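Local structure of anaphase-promoting complex subunit CUT9 (Schizosaccharomyces pombe, 2XPI) at residues Asp119-Ala124 / Arg153-Phe158; Ser242-Thr247 / Ala434-Gly439; Asn356-Ile361 / Val379-Leu384; Ser489-Ala494 / Tyr526-Met531. The protein forms part of the anaphase-promoting complex/cyclosome, a cell cycle-regulated E3 ubiquitin ligase that controls progression through mitosis and the G1 phase. One frame throughout, in Å; residues are numbered along the deposited sequence.

Contact 1. Residues Asp119-Ala124 / Arg153-Phe158; sequences DAFWLA and RYLAAF
L155 of helix 150-162 reaches across to F121 and A124, one helical turn apart on helix 117-129, in the all-helical tetratricopeptide (TPR) array, where it joins TPR 2 to TPR 3. One methyl does most of the touching. CD2 of L155 rests 3.6 Å from CB of A124 and lies obliquely against the F121 ring, 3.9 Å from its CE1. Alanine suits its place because its short side chain points at the other helix and lets the leucine branch come in, while the larger phenylalanine reaches over from beside it. The F121 ring gets there because CG stands opposite the backbone N (chi1 168°); its side chain crosses that of L155 at roughly a right angle. Behind this first shell, L140 on helix 133-142 packs on both A124 and L155, and T50 and I53 of the N-terminal segment touch F121. Nearby, Y154 OH hydrogen-bonds to Q97 O of the second subunit, and Q98 of that subunit packs on L155, in keeping with the role of TPR 1-7 in homodimerization. F121 itself is backed by its neighbour W122, with F121 CE2 sitting 3.5 Å above the plane of the indole, over its centre.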
loop_
_atom_site.group_PDB
_atom_site.type_symbol
_atom_site.label_atom_id
_atom_site.label_comp_id
_atom_site.label_asym_id
_atom_site.label_seq_id
_atom_site.Cartn_x
_atom_site.Cartn_y
_atom_site.Cartn_z
ATOM N N ASP A 119 -17.377 14.447 -10.847
ATOM C CA ASP A 119 -16.564 13.545 -11.646
ATOM C C ASP A 119 -15.087 13.655 -11.305
ATOM O O ASP A 119 -14.383 12.650 -11.278
ATOM C CB ASP A 119 -16.853 13.741 -13.135
ATOM C CG ASP A 119 -18.255 13.313 -13.487
ATOM O OD1 ASP A 119 -18.755 12.384 -12.808
ATOM O OD2 ASP A 119 -18.872 13.908 -14.398
ATOM N N ALA A 120 -14.633 14.872 -11.024
ATOM C CA ALA A 120 -13.288 15.096 -10.511
ATOM C C ALA A 120 -13.101 14.362 -9.189
ATOM O O ALA A 120 -12.056 13.759 -8.944
ATOM C CB ALA A 120 -13.044 16.572 -10.311
ATOM N N PHE A 121 -14.105 14.424 -8.324
ATOM C CA PHE A 121 -14.033 13.711 -7.063
ATOM C C PHE A 121 -13.799 12.216 -7.270
ATOM O O PHE A 121 -12.877 11.623 -6.707
ATOM C CB PHE A 121 -15.322 13.887 -6.264
ATOM C CG PHE A 121 -15.420 12.964 -5.091
ATOM C CD1 PHE A 121 -14.703 13.222 -3.925
ATOM C CD2 PHE A 121 -16.198 11.820 -5.155
ATOM C CE1 PHE A 121 -14.776 12.357 -2.826
ATOM C CE2 PHE A 121 -16.277 10.938 -4.058
ATOM C CZ PHE A 121 -15.558 11.211 -2.895
ATOM N N TRP A 122 -14.659 11.607 -8.074
ATOM C CA TRP A 122 -14.629 10.164 -8.247
ATOM C C TRP A 122 -13.360 9.705 -8.947
ATOM O O TRP A 122 -12.848 8.611 -8.661
ATOM C CB TRP A 122 -15.889 9.687 -8.970
ATOM C CG TRP A 122 -17.087 9.685 -8.062
ATOM C CD1 TRP A 122 -18.206 10.479 -8.155
ATOM C CD2 TRP A 122 -17.262 8.879 -6.894
ATOM N NE1 TRP A 122 -19.072 10.187 -7.132
ATOM C CE2 TRP A 122 -18.515 9.209 -6.343
ATOM C CE3 TRP A 122 -16.479 7.903 -6.260
ATOM C CZ2 TRP A 122 -19.012 8.590 -5.185
ATOM C CZ3 TRP A 122 -16.979 7.288 -5.100
ATOM C CH2 TRP A 122 -18.230 7.639 -4.582
ATOM N N LEU A 123 -12.841 10.551 -9.837
ATOM C CA LEU A 123 -11.581 10.262 -10.515
ATOM C C LEU A 123 -10.459 10.324 -9.485
ATOM O O LEU A 123 -9.594 9.444 -9.424
ATOM C CB LEU A 123 -11.320 11.279 -11.616
ATOM C CG LEU A 123 -10.473 10.845 -12.814
ATOM C CD1 LEU A 123 -9.573 11.975 -13.312
ATOM C CD2 LEU A 123 -9.667 9.583 -12.553
ATOM N N ALA A 124 -10.481 11.384 -8.679
ATOM C CA ALA A 124 -9.550 11.540 -7.568
ATOM C C ALA A 124 -9.555 10.314 -6.647
ATOM O O ALA A 124 -8.494 9.878 -6.190
ATOM C CB ALA A 124 -9.879 12.802 -6.788
ATOM N N ARG A 153 -13.128 19.013 -1.261
ATOM C CA ARG A 153 -12.371 19.580 -0.149
ATOM C C ARG A 153 -11.949 18.474 0.824
ATOM O O ARG A 153 -10.779 18.370 1.203
ATOM C CB ARG A 153 -13.202 20.645 0.571
ATOM C CG ARG A 153 -12.419 21.491 1.532
ATOM C CD ARG A 153 -13.251 22.660 2.039
ATOM N NE ARG A 153 -12.461 23.891 2.037
ATOM C CZ ARG A 153 -12.543 24.838 1.107
ATOM N NH1 ARG A 153 -13.409 24.723 0.110
ATOM N NH2 ARG A 153 -11.768 25.911 1.184
ATOM N N TYR A 154 -12.901 17.647 1.230
ATOM C CA TYR A 154 -12.562 16.497 2.029
ATOM C C TYR A 154 -11.424 15.669 1.423
ATOM O O TYR A 154 -10.461 15.319 2.117
ATOM C CB TYR A 154 -13.772 15.602 2.224
ATOM C CG TYR A 154 -13.430 14.308 2.907
ATOM C CD1 TYR A 154 -13.140 14.281 4.271
ATOM C CD2 TYR A 154 -13.398 13.111 2.203
ATOM C CE1 TYR A 154 -12.814 13.094 4.919
ATOM C CE2 TYR A 154 -13.081 11.912 2.840
ATOM C CZ TYR A 154 -12.783 11.912 4.199
ATOM O OH TYR A 154 -12.476 10.738 4.847
ATOM N N LEU A 155 -11.540 15.345 0.134
ATOM C CA LEU A 155 -10.592 14.418 -0.483
ATOM C C LEU A 155 -9.217 15.045 -0.699
ATOM O O LEU A 155 -8.196 14.382 -0.513
ATOM C CB LEU A 155 -11.135 13.838 -1.780
ATOM C CG LEU A 155 -10.306 12.650 -2.278
ATOM C CD1 LEU A 155 -10.087 11.630 -1.178
ATOM C CD2 LEU A 155 -10.962 12.002 -3.479
ATOM N N ALA A 156 -9.189 16.321 -1.072
ATOM C CA ALA A 156 -7.926 17.035 -1.211
ATOM C C ALA A 156 -7.212 17.100 0.144
ATOM O O ALA A 156 -6.018 16.845 0.231
ATOM C CB ALA A 156 -8.135 18.425 -1.784
ATOM N N ALA A 157 -7.954 17.433 1.195
ATOM C CA ALA A 157 -7.398 17.460 2.543
ATOM C C ALA A 157 -6.885 16.081 2.933
ATOM O O ALA A 157 -5.796 15.938 3.499
ATOM C CB ALA A 157 -8.452 17.933 3.549
ATOM N N PHE A 158 -7.687 15.065 2.639
ATOM C CA PHE A 158 -7.327 13.695 2.955
ATOM C C PHE A 158 -5.997 13.309 2.302
ATOM O O PHE A 158 -5.199 12.605 2.912
ATOM C CB PHE A 158 -8.432 12.776 2.488
ATOM C CG PHE A 158 -8.164 11.332 2.739
ATOM C CD1 PHE A 158 -7.325 10.614 1.898
ATOM C CD2 PHE A 158 -8.798 10.669 3.783
ATOM C CE1 PHE A 158 -7.085 9.266 2.118
ATOM C CE2 PHE A 158 -8.569 9.330 4.014
ATOM C CZ PHE A 158 -7.711 8.625 3.185
#

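Contact 2. Residues Ser242-Thr247 / Ala434-Gly439; sequences SNHLLT and ARLFQG
A water bridges the backbone oxygens of H244 and R435, donating to H244 O at 2.8 Å and to R435 O at 2.6 Å. Both carbonyls lie where a helix gives out, a place where carbonyls commonly lack a helical N-H partner, and the water probably makes up for it without the backbones having to touch. Beside the bridge, the imidazole of H244 lies against L436. The L436 carbonyl O sits over one face of the ring, offset toward the rim, so neither ring nitrogen points at it well enough to bond. Over that ring, L436 CB makes a CH-pi contact, 4.1 Å from the centroid and 25° off the normal, and L436 CD2 meets H244 CD2 at 3.6 Å. A flat ring suits this place because it offers a broad face to both the carbonyl and the aliphatic branch. The R435 chain is bent at chi2 and chi3, which turns its guanidinium back until NH1 lies near N243 O, at the group's edge and 3.6 Å away. W410 of helix 407-420 also packs on L436. With its positive phi, H244 closes helix 234-242 in a Schellman motif, and through this helix cap TPR 5 meets the end of TPR 10 and the residues just after it, a contact between distant repeats of one TPR superhelix.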
loop_
_atom_site.group_PDB
_atom_site.type_symbol
_atom_site.label_atom_id
_atom_site.label_comp_id
_atom_site.label_asym_id
_atom_site.label_seq_id
_atom_site.Cartn_x
_atom_site.Cartn_y
_atom_site.Cartn_z
ATOM N N SER A 242 -8.955 5.292 21.502
ATOM C CA SER A 242 -7.652 4.631 21.309
ATOM C C SER A 242 -6.437 5.462 21.676
ATOM O O SER A 242 -5.405 4.906 22.016
ATOM C CB SER A 242 -7.478 4.174 19.863
ATOM O OG SER A 242 -8.047 2.898 19.695
ATOM N N ASN A 243 -6.540 6.779 21.541
ATOM C CA ASN A 243 -5.458 7.682 21.904
ATOM C C ASN A 243 -5.657 8.179 23.329
ATOM O O ASN A 243 -4.912 9.033 23.814
ATOM C CB ASN A 243 -5.382 8.865 20.940
ATOM C CG ASN A 243 -4.668 8.520 19.645
ATOM O OD1 ASN A 243 -3.785 7.661 19.620
ATOM N ND2 ASN A 243 -5.044 9.201 18.558
ATOM N N HIS A 244 -6.679 7.628 23.985
ATOM C CA HIS A 244 -6.978 7.918 25.384
ATOM C C HIS A 244 -6.972 9.419 25.642
ATOM O O HIS A 244 -6.472 9.887 26.659
ATOM C CB HIS A 244 -5.992 7.185 26.303
ATOM C CG HIS A 244 -5.949 5.705 26.076
ATOM N ND1 HIS A 244 -6.943 4.855 26.515
ATOM C CD2 HIS A 244 -5.039 4.925 25.441
ATOM C CE1 HIS A 244 -6.648 3.616 26.163
ATOM N NE2 HIS A 244 -5.496 3.630 25.513
ATOM N N LEU A 245 -7.530 10.173 24.703
ATOM C CA LEU A 245 -7.610 11.620 24.847
ATOM C C LEU A 245 -8.647 12.033 25.890
ATOM O O LEU A 245 -8.719 13.203 26.262
ATOM C CB LEU A 245 -7.936 12.275 23.500
ATOM C CG LEU A 245 -6.793 12.705 22.583
ATOM C CD1 LEU A 245 -5.552 11.892 22.832
ATOM C CD2 LEU A 245 -7.226 12.568 21.152
ATOM N N LEU A 246 -9.457 11.079 26.346
ATOM C CA LEU A 246 -10.505 11.386 27.316
ATOM C C LEU A 246 -10.374 10.656 28.656
ATOM O O LEU A 246 -9.843 9.546 28.728
ATOM C CB LEU A 246 -11.876 11.081 26.723
ATOM C CG LEU A 246 -12.297 11.932 25.530
ATOM C CD1 LEU A 246 -13.786 11.879 25.417
ATOM C CD2 LEU A 246 -11.838 13.356 25.716
ATOM N N THR A 247 -10.869 11.283 29.714
ATOM C CA THR A 247 -10.987 10.593 30.991
ATOM C C THR A 247 -12.234 9.721 30.955
ATOM O O THR A 247 -13.156 9.971 30.183
ATOM C CB THR A 247 -11.083 11.564 32.188
ATOM O OG1 THR A 247 -12.270 12.362 32.070
ATOM C CG2 THR A 247 -9.858 12.471 32.257
ATOM N N ALA A 434 -0.920 4.871 33.677
ATOM C CA ALA A 434 -2.147 5.345 34.329
ATOM C C ALA A 434 -2.901 6.355 33.446
ATOM O O ALA A 434 -4.083 6.625 33.660
ATOM C CB ALA A 434 -1.848 5.927 35.692
ATOM N N ARG A 435 -2.198 6.907 32.459
ATOM C CA ARG A 435 -2.784 7.795 31.465
ATOM C C ARG A 435 -3.622 6.996 30.464
ATOM O O ARG A 435 -4.702 7.417 30.084
ATOM C CB ARG A 435 -1.663 8.527 30.735
ATOM C CG ARG A 435 -2.093 9.748 29.923
ATOM C CD ARG A 435 -2.204 9.487 28.411
ATOM N NE ARG A 435 -0.917 9.482 27.713
ATOM C CZ ARG A 435 -0.799 9.546 26.388
ATOM N NH1 ARG A 435 -1.892 9.639 25.631
ATOM N NH2 ARG A 435 0.403 9.530 25.815
ATOM N N LEU A 436 -3.136 5.831 30.088
ATOM C CA LEU A 436 -3.752 5.008 29.073
ATOM C C LEU A 436 -4.804 4.059 29.602
ATOM O O LEU A 436 -5.335 3.241 28.876
ATOM C CB LEU A 436 -2.675 4.215 28.359
ATOM C CG LEU A 436 -1.477 5.027 27.898
ATOM C CD1 LEU A 436 -0.353 4.147 27.467
ATOM C CD2 LEU A 436 -1.874 5.942 26.796
ATOM N N PHE A 437 -5.034 4.106 30.898
ATOM C CA PHE A 437 -6.021 3.272 31.531
ATOM C C PHE A 437 -6.777 4.113 32.524
ATOM O O PHE A 437 -7.127 3.636 33.578
ATOM C CB PHE A 437 -5.332 2.154 32.285
ATOM C CG PHE A 437 -4.946 0.995 31.442
ATOM C CD1 PHE A 437 -5.894 0.232 30.819
ATOM C CD2 PHE A 437 -3.634 0.644 31.300
ATOM C CE1 PHE A 437 -5.539 -0.843 30.065
ATOM C CE2 PHE A 437 -3.290 -0.427 30.549
ATOM C CZ PHE A 437 -4.242 -1.171 29.932
ATOM N N GLN A 438 -7.003 5.375 32.227
ATOM C CA GLN A 438 -7.640 6.234 33.211
ATOM C C GLN A 438 -9.054 5.793 33.540
ATOM O O GLN A 438 -9.769 5.292 32.685
ATOM C CB GLN A 438 -7.612 7.692 32.781
ATOM C CG GLN A 438 -7.568 8.651 33.944
ATOM C CD GLN A 438 -6.284 8.546 34.736
ATOM O OE1 GLN A 438 -5.462 9.456 34.720
ATOM N NE2 GLN A 438 -6.109 7.438 35.440
ATOM N N GLY A 439 -9.440 5.989 34.798
ATOM C CA GLY A 439 -10.715 5.535 35.297
ATOM C C GLY A 439 -10.701 4.093 35.742
ATOM O O GLY A 439 -11.736 3.518 35.988
HETATM O O HOH W 1 -5.668 9.753 29.296
#

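Contact 3. Residues Asn356-Ile361 / Val379-Leu384; sequences NKLYLI and VGIYYL
This is an antiparallel helix-helix packing between consecutive repeats: Y359 and L358 of helix 355-368 in TPR 8 meet Y382 and I381 of helix 373-385 in TPR 9. The short segments run at 153° to one another, with axes 8.8 Å apart, near enough for side chains to meet between them. At the outer end two tyrosines form an edge-to-face pair, the edge of Y359 directed at the face of Y382, with ring centroids 5.3 Å apart and planes at 61°. The closest atom is Y359 CD1, which stands over the Y382 ring, displaced toward its rim, and 3.6 Å from CZ. Each tyrosine holds its CG opposite the backbone N, and the two side chains lie side by side, pointing the same way. L358 fills the inner part. Its CB approaches the edge of the Y382 ring, 4.1 Å from CD1, while its CG lies 4.0 Å from I381 CG2. I381 also packs on L346 of helix 342-352 and on an apolar side chain of another protein's chain, consistent with the binding of hcn1 by TPR 8. Aliphatic groups inside and tyrosines outside imply a contact held by dispersion and ring electrostatics, with the phenol groups letting a large aromatic surface lie at the partly exposed border.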
loop_
_atom_site.group_PDB
_atom_site.type_symbol
_atom_site.label_atom_id
_atom_site.label_comp_id
_atom_site.label_asym_id
_atom_site.label_seq_id
_atom_site.Cartn_x
_atom_site.Cartn_y
_atom_site.Cartn_z
ATOM N N ASN A 356 2.560 -23.126 27.434
ATOM C CA ASN A 356 2.282 -23.767 26.159
ATOM C C ASN A 356 1.361 -22.917 25.283
ATOM O O ASN A 356 1.671 -22.635 24.125
ATOM C CB ASN A 356 1.682 -25.153 26.402
ATOM C CG ASN A 356 1.385 -25.902 25.109
ATOM O OD1 ASN A 356 0.312 -26.506 24.950
ATOM N ND2 ASN A 356 2.334 -25.864 24.174
ATOM N N LYS A 357 0.234 -22.490 25.840
ATOM C CA LYS A 357 -0.713 -21.695 25.065
ATOM C C LYS A 357 -0.135 -20.341 24.676
ATOM O O LYS A 357 -0.322 -19.900 23.553
ATOM C CB LYS A 357 -2.045 -21.532 25.799
ATOM C CG LYS A 357 -2.801 -22.830 26.035
ATOM C CD LYS A 357 -4.280 -22.538 26.176
ATOM C CE LYS A 357 -5.085 -23.767 26.607
ATOM N NZ LYS A 357 -4.844 -24.939 25.718
ATOM N N LEU A 358 0.565 -19.693 25.607
ATOM C CA LEU A 358 1.237 -18.414 25.360
ATOM C C LEU A 358 2.304 -18.558 24.284
ATOM O O LEU A 358 2.533 -17.638 23.488
ATOM C CB LEU A 358 1.927 -17.932 26.636
ATOM C CG LEU A 358 1.417 -16.787 27.514
ATOM C CD1 LEU A 358 0.074 -16.240 27.026
ATOM C CD2 LEU A 358 1.352 -17.273 28.962
ATOM N N TYR A 359 2.974 -19.706 24.287
ATOM C CA TYR A 359 4.038 -19.988 23.326
ATOM C C TYR A 359 3.523 -20.157 21.891
ATOM O O TYR A 359 4.088 -19.598 20.949
ATOM C CB TYR A 359 4.790 -21.244 23.738
ATOM C CG TYR A 359 5.991 -21.529 22.871
ATOM C CD1 TYR A 359 7.176 -20.801 23.031
ATOM C CD2 TYR A 359 5.952 -22.526 21.898
ATOM C CE1 TYR A 359 8.281 -21.053 22.246
ATOM C CE2 TYR A 359 7.059 -22.794 21.109
ATOM C CZ TYR A 359 8.218 -22.052 21.287
ATOM O OH TYR A 359 9.319 -22.305 20.505
ATOM N N LEU A 360 2.462 -20.941 21.734
ATOM C CA LEU A 360 1.833 -21.142 20.432
ATOM C C LEU A 360 1.331 -19.830 19.828
ATOM O O LEU A 360 1.585 -19.529 18.653
ATOM C CB LEU A 360 0.668 -22.124 20.560
ATOM C CG LEU A 360 0.976 -23.481 21.205
ATOM C CD1 LEU A 360 -0.316 -24.240 21.498
ATOM C CD2 LEU A 360 1.947 -24.327 20.355
ATOM N N ILE A 361 0.616 -19.054 20.635
ATOM C CA ILE A 361 0.057 -17.784 20.188
ATOM C C ILE A 361 1.128 -16.782 19.759
ATOM O O ILE A 361 1.038 -16.165 18.695
ATOM C CB ILE A 361 -0.789 -17.140 21.295
ATOM C CG1 ILE A 361 -2.067 -17.947 21.513
ATOM C CG2 ILE A 361 -1.128 -15.711 20.935
ATOM C CD1 ILE A 361 -2.640 -17.787 22.899
ATOM N N VAL A 379 4.703 -12.053 22.852
ATOM C CA VAL A 379 6.053 -12.568 23.070
ATOM C C VAL A 379 6.537 -12.226 24.487
ATOM O O VAL A 379 7.144 -13.050 25.142
ATOM C CB VAL A 379 7.040 -12.033 22.022
ATOM C CG1 VAL A 379 8.429 -12.469 22.346
ATOM C CG2 VAL A 379 6.664 -12.541 20.649
ATOM N N GLY A 380 6.225 -11.024 24.962
ATOM C CA GLY A 380 6.660 -10.586 26.266
ATOM C C GLY A 380 5.969 -11.343 27.382
ATOM O O GLY A 380 6.618 -11.798 28.322
ATOM N N ILE A 381 4.649 -11.476 27.289
ATOM C CA ILE A 381 3.878 -12.147 28.324
ATOM C C ILE A 381 4.359 -13.574 28.478
ATOM O O ILE A 381 4.411 -14.100 29.586
ATOM C CB ILE A 381 2.366 -12.116 28.030
ATOM C CG1 ILE A 381 1.836 -10.695 28.234
ATOM C CG2 ILE A 381 1.608 -13.108 28.940
ATOM C CD1 ILE A 381 0.421 -10.504 27.779
ATOM N N TYR A 382 4.743 -14.183 27.357
ATOM C CA TYR A 382 5.294 -15.533 27.381
ATOM C C TYR A 382 6.583 -15.609 28.165
ATOM O O TYR A 382 6.729 -16.470 29.021
ATOM C CB TYR A 382 5.570 -16.072 25.986
ATOM C CG TYR A 382 6.445 -17.287 26.074
ATOM C CD1 TYR A 382 5.988 -18.441 26.692
ATOM C CD2 TYR A 382 7.742 -17.276 25.583
ATOM C CE1 TYR A 382 6.779 -19.559 26.801
ATOM C CE2 TYR A 382 8.558 -18.398 25.690
ATOM C CZ TYR A 382 8.064 -19.535 26.302
ATOM O OH TYR A 382 8.851 -20.657 26.414
ATOM N N TYR A 383 7.535 -14.736 27.852
ATOM C CA TYR A 383 8.778 -14.709 28.607
ATOM C C TYR A 383 8.491 -14.439 30.081
ATOM O O TYR A 383 9.324 -14.703 30.943
ATOM C CB TYR A 383 9.778 -13.720 28.009
ATOM C CG TYR A 383 10.379 -14.261 26.741
ATOM C CD1 TYR A 383 11.046 -15.481 26.743
ATOM C CD2 TYR A 383 10.262 -13.577 25.534
ATOM C CE1 TYR A 383 11.587 -16.009 25.584
ATOM C CE2 TYR A 383 10.808 -14.094 24.362
ATOM C CZ TYR A 383 11.469 -15.315 24.395
ATOM O OH TYR A 383 12.023 -15.848 23.250
ATOM N N LEU A 384 7.277 -13.972 30.358
ATOM C CA LEU A 384 6.836 -13.725 31.722
ATOM C C LEU A 384 6.193 -14.915 32.519
ATOM O O LEU A 384 6.385 -14.927 33.730
ATOM C CB LEU A 384 5.977 -12.450 31.774
ATOM C CG LEU A 384 6.165 -11.495 32.960
ATOM C CD1 LEU A 384 7.563 -10.926 32.946
ATOM C CD2 LEU A 384 5.133 -10.364 32.974
#

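Contact 4. Residues Ser489-Ala494 / Tyr526-Met531; sequences SDMQTA and YRKLKM
M491 turns its CG to lie beside its own backbone N (chi1 -64°) and bends again at chi2 (-49°), which carries CG, SD and CE across the aliphatic part of K528 at a slant. The contact joins TPR 12 to TPR 13, the start of helix 491-507 packing on the end of helix 516-528. M491 CE meets K528 CG at 3.5 Å, and M491 CG lies the same distance from K528 CB. A flexible, apolar thioether suits this place because it can bend over the methylenes of a lysine, whose amine end leads away. On the other flank L529 CG reaches M491 CB at 3.7 Å. F486 of helix 475-487 backs both M491 and K528. L529 is the first residue past its helix, and the Schellman motif that follows, with K530 at positive phi, ends that helix next to the beginning of the other. Outside the two segments, R527 pairs its charge with an acidic side chain of another protein's chain, as fits the binding of hcn1 by TPR 10-13. The opposing helix start is secured by D490 at the N-cap, an acid suited to bare N-H groups: its OD2 accepts from T493 N at 3.3 Å, nearly straight at 168°, with the donor above the carboxylate plane.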
loop_
_atom_site.group_PDB
_atom_site.type_symbol
_atom_site.label_atom_id
_atom_site.label_comp_id
_atom_site.label_asym_id
_atom_site.label_seq_id
_atom_site.Cartn_x
_atom_site.Cartn_y
_atom_site.Cartn_z
ATOM N N SER A 489 0.876 0.653 62.892
ATOM C CA SER A 489 0.663 -0.498 63.764
ATOM C C SER A 489 -0.803 -0.772 64.054
ATOM O O SER A 489 -1.223 -0.848 65.204
ATOM C CB SER A 489 1.504 -0.411 65.032
ATOM O OG SER A 489 2.751 -1.055 64.806
ATOM N N ASP A 490 -1.576 -0.924 62.989
ATOM C CA ASP A 490 -2.995 -1.186 63.117
ATOM C C ASP A 490 -3.275 -2.634 62.758
ATOM O O ASP A 490 -3.813 -2.932 61.685
ATOM C CB ASP A 490 -3.781 -0.256 62.203
ATOM C CG ASP A 490 -5.267 -0.262 62.508
ATOM O OD1 ASP A 490 -6.005 0.512 61.854
ATOM O OD2 ASP A 490 -5.689 -1.035 63.406
ATOM N N MET A 491 -2.893 -3.535 63.653
ATOM C CA MET A 491 -3.029 -4.947 63.384
ATOM C C MET A 491 -4.483 -5.322 63.137
ATOM O O MET A 491 -4.790 -6.116 62.241
ATOM C CB MET A 491 -2.420 -5.757 64.520
ATOM C CG MET A 491 -0.934 -5.523 64.644
ATOM S SD MET A 491 -0.160 -5.704 63.030
ATOM C CE MET A 491 1.403 -4.845 63.257
ATOM N N GLN A 492 -5.383 -4.734 63.915
ATOM C CA GLN A 492 -6.794 -5.060 63.787
ATOM C C GLN A 492 -7.286 -4.814 62.368
ATOM O O GLN A 492 -7.843 -5.718 61.732
ATOM C CB GLN A 492 -7.638 -4.284 64.790
ATOM C CG GLN A 492 -9.125 -4.542 64.640
ATOM C CD GLN A 492 -9.498 -6.014 64.791
ATOM O OE1 GLN A 492 -8.631 -6.890 64.858
ATOM N NE2 GLN A 492 -10.800 -6.291 64.853
ATOM N N THR A 493 -7.067 -3.600 61.871
ATOM C CA THR A 493 -7.419 -3.259 60.493
ATOM C C THR A 493 -6.715 -4.178 59.470
ATOM O O THR A 493 -7.356 -4.733 58.571
ATOM C CB THR A 493 -7.135 -1.774 60.195
ATOM O OG1 THR A 493 -7.898 -0.959 61.102
ATOM C CG2 THR A 493 -7.497 -1.418 58.747
ATOM N N ALA A 494 -5.406 -4.362 59.621
ATOM C CA ALA A 494 -4.699 -5.344 58.802
ATOM C C ALA A 494 -5.422 -6.694 58.751
ATOM O O ALA A 494 -5.604 -7.241 57.682
ATOM C CB ALA A 494 -3.263 -5.521 59.267
ATOM N N TYR A 526 -1.513 -11.679 63.236
ATOM C CA TYR A 526 -1.925 -12.422 64.421
ATOM C C TYR A 526 -0.820 -12.569 65.460
ATOM O O TYR A 526 -1.093 -12.488 66.655
ATOM C CB TYR A 526 -2.427 -13.813 64.039
ATOM C CG TYR A 526 -3.845 -13.903 63.497
ATOM C CD1 TYR A 526 -4.181 -14.885 62.567
ATOM C CD2 TYR A 526 -4.850 -13.042 63.933
ATOM C CE1 TYR A 526 -5.462 -15.006 62.073
ATOM C CE2 TYR A 526 -6.155 -13.159 63.446
ATOM C CZ TYR A 526 -6.448 -14.148 62.506
ATOM O OH TYR A 526 -7.723 -14.291 61.981
ATOM N N ARG A 527 0.419 -12.814 65.040
ATOM C CA ARG A 527 1.481 -12.915 66.040
ATOM C C ARG A 527 1.726 -11.564 66.688
ATOM O O ARG A 527 2.146 -11.488 67.840
ATOM C CB ARG A 527 2.779 -13.477 65.471
ATOM C CG ARG A 527 3.179 -12.876 64.164
ATOM C CD ARG A 527 4.539 -13.393 63.739
ATOM N NE ARG A 527 5.607 -12.597 64.326
ATOM C CZ ARG A 527 6.072 -11.471 63.791
ATOM N NH1 ARG A 527 5.559 -11.007 62.651
ATOM N NH2 ARG A 527 7.046 -10.804 64.403
ATOM N N LYS A 528 1.464 -10.496 65.940
ATOM C CA LYS A 528 1.593 -9.145 66.468
ATOM C C LYS A 528 0.595 -8.923 67.588
ATOM O O LYS A 528 0.927 -8.330 68.601
ATOM C CB LYS A 528 1.357 -8.120 65.372
ATOM C CG LYS A 528 2.524 -7.954 64.429
ATOM C CD LYS A 528 3.624 -7.121 65.058
ATOM C CE LYS A 528 4.946 -7.765 64.767
ATOM N NZ LYS A 528 4.813 -9.233 65.049
ATOM N N LEU A 529 -0.633 -9.390 67.395
ATOM C CA LEU A 529 -1.634 -9.323 68.439
ATOM C C LEU A 529 -1.462 -10.473 69.417
ATOM O O LEU A 529 -2.330 -10.717 70.247
ATOM C CB LEU A 529 -3.035 -9.367 67.850
ATOM C CG LEU A 529 -3.510 -8.111 67.138
ATOM C CD1 LEU A 529 -4.949 -8.284 66.704
ATOM C CD2 LEU A 529 -3.371 -6.921 68.057
ATOM N N LYS A 530 -0.341 -11.183 69.315
ATOM C CA LYS A 530 -0.040 -12.305 70.216
ATOM C C LYS A 530 -1.165 -13.316 70.252
ATOM O O LYS A 530 -1.431 -13.907 71.292
ATOM C CB LYS A 530 0.244 -11.816 71.639
ATOM C CG LYS A 530 1.382 -10.814 71.724
ATOM C CD LYS A 530 1.628 -10.347 73.151
ATOM C CE LYS A 530 3.021 -9.755 73.266
ATOM N NZ LYS A 530 4.049 -10.679 72.682
ATOM N N MET A 531 -1.849 -13.487 69.124
ATOM C CA MET A 531 -2.807 -14.576 68.978
ATOM C C MET A 531 -2.107 -15.718 68.261
ATOM O O MET A 531 -2.252 -15.875 67.061
ATOM C CB MET A 531 -4.005 -14.125 68.161
ATOM C CG MET A 531 -4.562 -12.776 68.547
ATOM S SD MET A 531 -6.085 -12.493 67.632
ATOM C CE MET A 531 -6.444 -10.791 68.057
#

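In the fold
From the N terminus, contact 1 comes first, closing a loop of 28 residues between TPR 2 and TPR 3 in the region that mediates homodimerization. Contact 2 opens at TPR 5 and does not close until the end of TPR 10, with 186 residues between its segments. Contact 3 is nested inside that long loop and joins TPR 8 to TPR 9 across only 17 residues. Contact 4 follows in series and links TPR 12 to TPR 13; none of the four cross. Contacts 1 and 4 lie on opposite sides of the chain's centre, their centres about 73 Å apart, whereas the centre of contact 2 is about 9 Å from the chain's centre.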